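Local coordinates for protein diaminopropionate ammonia-lyase (Escherichia coli, PDB 4D9I) that uses pyridoxal 5'-phosphate to eliminate ammonia from both L- and D-2,3-diaminopropionate, yielding pyruvate and ammonium, and works as a homodimer, at residues G80-I85 with A128-Q133; A86-E91 with G183-Q188. All blocks are in the same frame, centred on the assembly; numbering follows the deposited sequence.

Interaction 1. Residues G80-I85 with A128-Q133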
ATOM      1  N   GLY B  80      18.682  10.093  20.023  1.00 18.42           N
ATOM      2  CA  GLY B  80      19.331  11.347  20.404  1.00 19.30           C
ATOM      3  C   GLY B  80      18.844  11.829  21.756  1.00 19.79           C
ATOM      4  O   GLY B  80      19.640  12.044  22.690  1.00 20.35           O
ATOM      5  N   GLY B  81      17.523  11.976  21.863  1.00 19.56           N
ATOM      6  CA  GLY B  81      16.916  12.603  23.025  1.00 20.70           C
ATOM      7  C   GLY B  81      17.230  11.861  24.314  1.00 21.16           C
ATOM      8  O   GLY B  81      17.634  12.475  25.315  1.00 22.18           O
ATOM      9  N   ALA B  82      17.058  10.546  24.293  1.00 21.07           N
ATOM     10  CA  ALA B  82      17.354   9.743  25.481  1.00 22.50           C
ATOM     11  C   ALA B  82      18.823   9.794  25.884  1.00 23.13           C
ATOM     12  O   ALA B  82      19.135   9.806  27.078  1.00 24.32           O
ATOM     13  CB  ALA B  82      16.883   8.297  25.305  1.00 22.17           C
ATOM     14  N   TYR B  83      19.719   9.833  24.894  1.00 22.99           N
ATOM     15  CA  TYR B  83      21.162   9.896  25.160  1.00 23.94           C
ATOM     16  C   TYR B  83      21.514  11.214  25.852  1.00 24.48           C
ATOM     17  O   TYR B  83      22.241  11.226  26.846  1.00 24.97           O
ATOM     18  CB  TYR B  83      21.957   9.740  23.866  1.00 24.09           C
ATOM     19  CG  TYR B  83      23.442   9.467  24.040  1.00 26.05           C
ATOM     20  CD1 TYR B  83      23.905   8.479  24.923  1.00 27.54           C
ATOM     21  CD2 TYR B  83      24.383  10.152  23.267  1.00 26.84           C
ATOM     22  CE1 TYR B  83      25.263   8.219  25.054  1.00 29.80           C
ATOM     23  CE2 TYR B  83      25.741   9.883  23.381  1.00 29.43           C
ATOM     24  CZ  TYR B  83      26.170   8.922  24.275  1.00 30.64           C
ATOM     25  OH  TYR B  83      27.512   8.671  24.378  1.00 33.81           O
ATOM     26  N   ALA B  84      20.964  12.311  25.342  1.00 23.62           N
ATOM     27  CA  ALA B  84      21.176  13.606  25.945  1.00 24.27           C
ATOM     28  C   ALA B  84      20.612  13.683  27.358  1.00 24.89           C
ATOM     29  O   ALA B  84      21.250  14.231  28.261  1.00 26.06           O
ATOM     30  CB  ALA B  84      20.588  14.694  25.070  1.00 24.20           C
ATOM     31  N   ILE B  85      19.421  13.134  27.559  1.00 24.58           N
ATOM     32  CA  ILE B  85      18.788  13.164  28.873  1.00 25.06           C
ATOM     33  C   ILE B  85      19.594  12.372  29.920  1.00 25.87           C
ATOM     34  O   ILE B  85      19.784  12.816  31.075  1.00 26.76           O
ATOM     35  CB  ILE B  85      17.300  12.757  28.758  1.00 25.06           C
ATOM     36  CG1 ILE B  85      16.513  13.975  28.242  1.00 25.36           C
ATOM     37  CG2 ILE B  85      16.745  12.333  30.114  1.00 26.22           C
ATOM     38  CD1 ILE B  85      15.446  13.639  27.234  1.00 25.30           C
ATOM     39  N   ALA B 128      10.054  12.989  26.372  1.00 26.40           N
ATOM     40  CA  ALA B 128       9.050  12.578  27.327  1.00 28.83           C
ATOM     41  C   ALA B 128       9.284  11.124  27.746  1.00 29.18           C
ATOM     42  O   ALA B 128       9.181  10.784  28.926  1.00 31.16           O
ATOM     43  CB  ALA B 128       7.664  12.758  26.735  1.00 30.18           C
ATOM     44  N   TRP B 129       9.610  10.284  26.768  1.00 28.00           N
ATOM     45  CA  TRP B 129       9.871   8.877  27.005  1.00 28.33           C
ATOM     46  C   TRP B 129      11.029   8.702  27.964  1.00 28.23           C
ATOM     47  O   TRP B 129      10.923   7.948  28.938  1.00 30.15           O
ATOM     48  CB  TRP B 129      10.122   8.148  25.674  1.00 27.50           C
ATOM     49  CG  TRP B 129      10.472   6.709  25.872  1.00 28.22           C
ATOM     50  CD1 TRP B 129       9.605   5.622  25.928  1.00 29.96           C
ATOM     51  CD2 TRP B 129      11.805   6.155  26.112  1.00 27.88           C
ATOM     52  NE1 TRP B 129      10.295   4.459  26.174  1.00 30.68           N
ATOM     53  CE2 TRP B 129      11.619   4.706  26.286  1.00 29.55           C
ATOM     54  CE3 TRP B 129      13.087   6.693  26.213  1.00 26.92           C
ATOM     55  CZ2 TRP B 129      12.690   3.852  26.518  1.00 29.95           C
ATOM     56  CZ3 TRP B 129      14.158   5.824  26.461  1.00 27.31           C
ATOM     57  CH2 TRP B 129      13.958   4.438  26.613  1.00 28.87           C
ATOM     58  N   ALA B 130      12.138   9.389  27.705  1.00 26.19           N
ATOM     59  CA  ALA B 130      13.322   9.287  28.559  1.00 26.13           C
ATOM     60  C   ALA B 130      13.076   9.809  29.972  1.00 27.63           C
ATOM     61  O   ALA B 130      13.463   9.155  30.948  1.00 28.51           O
ATOM     62  CB  ALA B 130      14.509   9.997  27.923  1.00 24.20           C
ATOM     63  N   ALA B 131      12.437  10.976  30.076  1.00 27.97           N
ATOM     64  CA  ALA B 131      12.044  11.509  31.373  1.00 30.38           C
ATOM     65  C   ALA B 131      11.215  10.499  32.180  1.00 32.94           C
ATOM     66  O   ALA B 131      11.492  10.285  33.375  1.00 34.68           O
ATOM     67  CB  ALA B 131      11.293  12.834  31.227  1.00 30.66           C
ATOM     68  N   GLN B 132      10.204   9.896  31.545  1.00 33.95           N
ATOM     69  CA  GLN B 132       9.349   8.893  32.212  1.00 37.15           C
ATOM     70  C   GLN B 132      10.178   7.715  32.730  1.00 37.48           C
ATOM     71  O   GLN B 132      10.090   7.359  33.895  1.00 39.93           O
ATOM     72  CB  GLN B 132       8.209   8.392  31.296  1.00 38.54           C
ATOM     73  CG  GLN B 132       7.100   7.633  32.043  1.00 43.11           C
ATOM     74  CD  GLN B 132       6.075   6.966  31.119  1.00 44.85           C
ATOM     75  OE1 GLN B 132       6.355   6.669  29.956  1.00 44.11           O
ATOM     76  NE2 GLN B 132       4.885   6.709  31.646  1.00 48.77           N
ATOM     77  N   GLN B 133      10.988   7.128  31.854  1.00 35.65           N
ATOM     78  CA  GLN B 133      11.916   6.056  32.224  1.00 36.33           C
ATOM     79  C   GLN B 133      12.802   6.382  33.439  1.00 37.21           C
ATOM     80  O   GLN B 133      12.960   5.561  34.345  1.00 39.24           O
ATOM     81  CB  GLN B 133      12.803   5.703  31.016  1.00 34.12           C
ATOM     82  CG  GLN B 133      12.064   4.991  29.895  1.00 34.28           C
ATOM     83  CD  GLN B 133      11.527   3.632  30.305  1.00 37.19           C
ATOM     84  OE1 GLN B 133      10.355   3.325  30.097  1.00 38.65           O
ATOM     85  NE2 GLN B 133      12.384   2.809  30.894  1.00 38.88           N
TER
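Ala82 and Ala130 bring two helices together with their CA atoms only 5.1 Å apart, a spacing that small side chains allow. The short axes of 81-85 and 128-133 approach to 8.8 Å and run in broadly the same direction, crossing at -44°. No hydrogen bond joins the two segments; the contact is purely apolar, and it is small.

The methyl of Ala130 is the centrepiece. It packs against the other helix in contact with both Ala82, whose CA is 3.8 Å from Ala130 CB, and Ile85, one turn later. Three Ile85 carbons, CB, CG2 and CD1, gather round that methyl, with CD1 to Ala130 CB the shortest of these approaches at 3.8 Å. Ala82 also uses its own CB, which touches the rim of the Trp129 indole near the ring plane. With CG anti to the backbone N (chi1 177°), Trp129 swings its six-membered ring across to Ala82, so that CZ3 at the edge makes the touch, 3.9 Å from Ala82 CB. Gln133 CG, one turn on, rests over one face of the indole, offset toward its rim.

Helix 122-133 connects parallel strands 114-118 and 137-142 in a beta-alpha-beta crossover of this fold type II PLP enzyme, and the contact packs helix 81-93 on it, away from the active site. Helix 81-93 is flanked by helix 197-206 through Ala84, helix 122-133 by helix 102-106 through Gln133.

Interaction 2. Residues A86-E91 with G183-Q188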
ATOM      1  N   ALA B  86      20.092  11.214  29.505  1.00 25.25           N
ATOM      2  CA  ALA B  86      20.928  10.384  30.363  1.00 26.31           C
ATOM      3  C   ALA B  86      22.266  11.077  30.640  1.00 27.20           C
ATOM      4  O   ALA B  86      22.746  11.067  31.772  1.00 28.41           O
ATOM      5  CB  ALA B  86      21.150   9.015  29.716  1.00 26.62           C
ATOM      6  N   GLN B  87      22.865  11.680  29.609  1.00 26.45           N
ATOM      7  CA  GLN B  87      24.091  12.467  29.791  1.00 27.97           C
ATOM      8  C   GLN B  87      23.901  13.599  30.817  1.00 28.79           C
ATOM      9  O   GLN B  87      24.743  13.813  31.703  1.00 30.65           O
ATOM     10  CB  GLN B  87      24.580  13.045  28.458  1.00 27.50           C
ATOM     11  CG  GLN B  87      25.068  12.017  27.425  1.00 27.56           C
ATOM     12  CD  GLN B  87      26.537  11.661  27.586  1.00 29.85           C
ATOM     13  OE1 GLN B  87      27.128  10.994  26.729  1.00 31.11           O
ATOM     14  NE2 GLN B  87      27.129  12.099  28.661  1.00 30.87           N
ATOM     15  N   LEU B  88      22.787  14.318  30.696  1.00 27.93           N
ATOM     16  CA  LEU B  88      22.484  15.426  31.605  1.00 28.87           C
ATOM     17  C   LEU B  88      22.264  14.938  33.036  1.00 30.20           C
ATOM     18  O   LEU B  88      22.739  15.572  33.994  1.00 31.59           O
ATOM     19  CB  LEU B  88      21.259  16.222  31.115  1.00 28.14           C
ATOM     20  CG  LEU B  88      21.378  17.152  29.889  1.00 27.68           C
ATOM     21  CD1 LEU B  88      19.994  17.438  29.300  1.00 27.06           C
ATOM     22  CD2 LEU B  88      22.099  18.455  30.215  1.00 29.46           C
ATOM     23  N   LEU B  89      21.558  13.815  33.187  1.00 29.77           N
ATOM     24  CA  LEU B  89      21.319  13.256  34.512  1.00 31.41           C
ATOM     25  C   LEU B  89      22.638  12.780  35.145  1.00 33.05           C
ATOM     26  O   LEU B  89      22.925  13.091  36.318  1.00 34.88           O
ATOM     27  CB  LEU B  89      20.268  12.143  34.485  1.00 31.47           C
ATOM     28  CG  LEU B  89      19.634  11.907  35.860  1.00 34.06           C
ATOM     29  CD1 LEU B  89      18.826  13.133  36.291  1.00 34.58           C
ATOM     30  CD2 LEU B  89      18.784  10.642  35.919  1.00 34.55           C
ATOM     31  N   CYS B  90      23.459  12.080  34.363  1.00 32.78           N
ATOM     32  CA  CYS B  90      24.768  11.632  34.849  1.00 34.97           C
ATOM     33  C   CYS B  90      25.656  12.796  35.281  1.00 36.30           C
ATOM     34  O   CYS B  90      26.337  12.725  36.315  1.00 38.17           O
ATOM     35  CB  CYS B  90      25.461  10.754  33.815  1.00 34.50           C
ATOM     36  SG  CYS B  90      24.690   9.119  33.720  1.00 34.26           S
ATOM     37  N   GLU B  91      25.624  13.868  34.494  1.00 35.84           N
ATOM     38  CA  GLU B  91      26.353  15.091  34.817  1.00 37.95           C
ATOM     39  C   GLU B  91      25.905  15.696  36.161  1.00 38.83           C
ATOM     40  O   GLU B  91      26.737  16.044  37.001  1.00 40.65           O
ATOM     41  CB  GLU B  91      26.196  16.104  33.688  1.00 37.91           C
ATOM     42  CG  GLU B  91      27.371  17.060  33.538  1.00 41.26           C
ATOM     43  CD  GLU B  91      27.348  17.760  32.188  1.00 41.51           C
ATOM     44  OE1 GLU B  91      26.422  18.579  31.979  1.00 41.96           O
ATOM     45  OE2 GLU B  91      28.236  17.478  31.342  1.00 41.94           O
ATOM     46  N   GLY B 183      13.489  27.240  36.156  1.00 47.35           N
ATOM     47  CA  GLY B 183      14.655  26.397  36.408  1.00 45.32           C
ATOM     48  C   GLY B 183      14.584  25.049  35.685  1.00 42.60           C
ATOM     49  O   GLY B 183      15.137  24.053  36.153  1.00 41.28           O
ATOM     50  N   TRP B 184      13.900  25.009  34.544  1.00 41.65           N
ATOM     51  CA  TRP B 184      13.859  23.783  33.737  1.00 39.47           C
ATOM     52  C   TRP B 184      15.065  23.676  32.852  1.00 37.84           C
ATOM     53  O   TRP B 184      15.699  24.675  32.528  1.00 38.46           O
ATOM     54  CB  TRP B 184      12.574  23.701  32.914  1.00 39.43           C
ATOM     55  CG  TRP B 184      11.318  23.732  33.752  1.00 41.29           C
ATOM     56  CD1 TRP B 184      11.190  23.449  35.111  1.00 42.17           C
ATOM     57  CD2 TRP B 184       9.959  24.045  33.301  1.00 42.54           C
ATOM     58  NE1 TRP B 184       9.889  23.555  35.509  1.00 43.93           N
ATOM     59  CE2 TRP B 184       9.099  23.909  34.477  1.00 44.30           C
ATOM     60  CE3 TRP B 184       9.389  24.399  32.082  1.00 42.86           C
ATOM     61  CZ2 TRP B 184       7.731  24.143  34.420  1.00 46.30           C
ATOM     62  CZ3 TRP B 184       8.007  24.631  32.033  1.00 44.50           C
ATOM     63  CH2 TRP B 184       7.201  24.505  33.173  1.00 46.44           C
ATOM     64  N   GLU B 185      15.396  22.446  32.471  1.00 36.14           N
ATOM     65  CA  GLU B 185      16.463  22.183  31.529  1.00 34.85           C
ATOM     66  C   GLU B 185      15.891  22.050  30.118  1.00 33.84           C
ATOM     67  O   GLU B 185      15.161  21.093  29.807  1.00 32.65           O
ATOM     68  CB  GLU B 185      17.194  20.897  31.926  1.00 34.40           C
ATOM     69  CG  GLU B 185      18.466  20.641  31.132  1.00 34.09           C
ATOM     70  CD  GLU B 185      19.643  21.476  31.621  1.00 35.65           C
ATOM     71  OE1 GLU B 185      19.774  21.659  32.832  1.00 37.07           O
ATOM     72  OE2 GLU B 185      20.447  21.950  30.796  1.00 36.48           O
ATOM     73  N   VAL B 186      16.212  23.022  29.268  1.00 34.11           N
ATOM     74  CA  VAL B 186      15.816  22.999  27.857  1.00 32.76           C
ATOM     75  C   VAL B 186      16.555  21.898  27.092  1.00 30.84           C
ATOM     76  O   VAL B 186      17.794  21.859  27.097  1.00 30.22           O
ATOM     77  CB  VAL B 186      16.125  24.349  27.179  1.00 34.12           C
ATOM     78  CG1 VAL B 186      15.837  24.290  25.688  1.00 33.46           C
ATOM     79  CG2 VAL B 186      15.332  25.470  27.829  1.00 36.71           C
ATOM     80  N   VAL B 187      15.794  21.013  26.435  1.00 29.21           N
ATOM     81  CA  VAL B 187      16.377  19.979  25.571  1.00 27.86           C
ATOM     82  C   VAL B 187      15.828  20.124  24.146  1.00 27.85           C
ATOM     83  O   VAL B 187      14.726  19.655  23.848  1.00 27.80           O
ATOM     84  CB  VAL B 187      16.133  18.553  26.138  1.00 26.64           C
ATOM     85  CG1 VAL B 187      16.786  17.490  25.256  1.00 25.23           C
ATOM     86  CG2 VAL B 187      16.652  18.462  27.578  1.00 27.15           C
ATOM     87  N   GLN B 188      16.580  20.813  23.284  1.00 28.61           N
ATOM     88  CA  GLN B 188      16.200  20.988  21.865  1.00 28.61           C
ATOM     89  C   GLN B 188      17.199  20.305  20.965  1.00 27.86           C
ATOM     90  O   GLN B 188      18.390  20.268  21.273  1.00 27.56           O
ATOM     91  CB  GLN B 188      16.153  22.465  21.444  1.00 30.45           C
ATOM     92  CG  GLN B 188      15.002  23.278  22.004  1.00 32.48           C
ATOM     93  CD  GLN B 188      13.620  22.723  21.673  1.00 32.27           C
ATOM     94  OE1 GLN B 188      12.730  22.762  22.512  1.00 33.51           O
ATOM     95  NE2 GLN B 188      13.435  22.223  20.459  1.00 31.32           N
TER
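Leu88 reaches from helix 81-93 to the edge strand 185-186 and the residue just after it: CD1 touches Val187 and Glu185, and CD2 touches Glu185. Its CG stands anti to the carbonyl carbon (chi1 -73°), which carries the branch across the space between the backbones; the CA atoms of Leu88 and Glu185 are 9.1 Å apart. CD1 meets Val187 CG2 at 3.9 Å, the two side chains lying alongside each other and running opposite ways. The same methyl lies 4.0 Å from Glu185 CG, and CD2 sits beside the end of the glutamate, 3.9 Å from OE2.

Glu185 starts out with CG anti to its N and then folds at chi2 (79°). That bend turns the carboxylate alongside CD2, leaving the aliphatic CG against CD1. Val186, between the two contact residues, points the other way and packs on Ala179 of helix 168-182. Phe115 of strand 114-118 touches both Leu88 and Val187, and Ile198 and Trp201 of helix 197-206 meet the leucine. Were Leu88 cut back to an alanine, both methyls would go, which would probably leave a gap between helix and strand, with Val187 CG2 lacking its partner and the bent Glu185 chain freer to turn.

The contact seats helix 81-93 against the edge strand of the four-stranded parallel sheet, plain packing away from the active site. Chemically, this is dispersion with a charged group at its margin. Glu91 OE1, on the same helix, lies 7.0 Å from Glu185 OE2; its salt bridge to Lys197 would be expected to temper repulsion between the carboxylates.

From the N terminus the chain passes through strands 47-49 and 61-66 of the seven-stranded mixed sheet before it enters helix 81-93, whose opening turn supplies one half of interaction 1 and whose later turns supply one half of interaction 2. Helix 102-106 and strand 114-118 follow before helix 122-133 returns to close the first loop, with 42 residues between its segments. Strands 137-142 and 160-163 and helix 168-182 then lead to residues 183-188, which close the second, with 91 between. Because the segments alternate, the loops cross rather than nest. With their centres about 9 Å apart, both contacts use helix 81-93: interaction 1 joins it to a neighbouring helix, interaction 2 to an edge of the four-stranded parallel sheet.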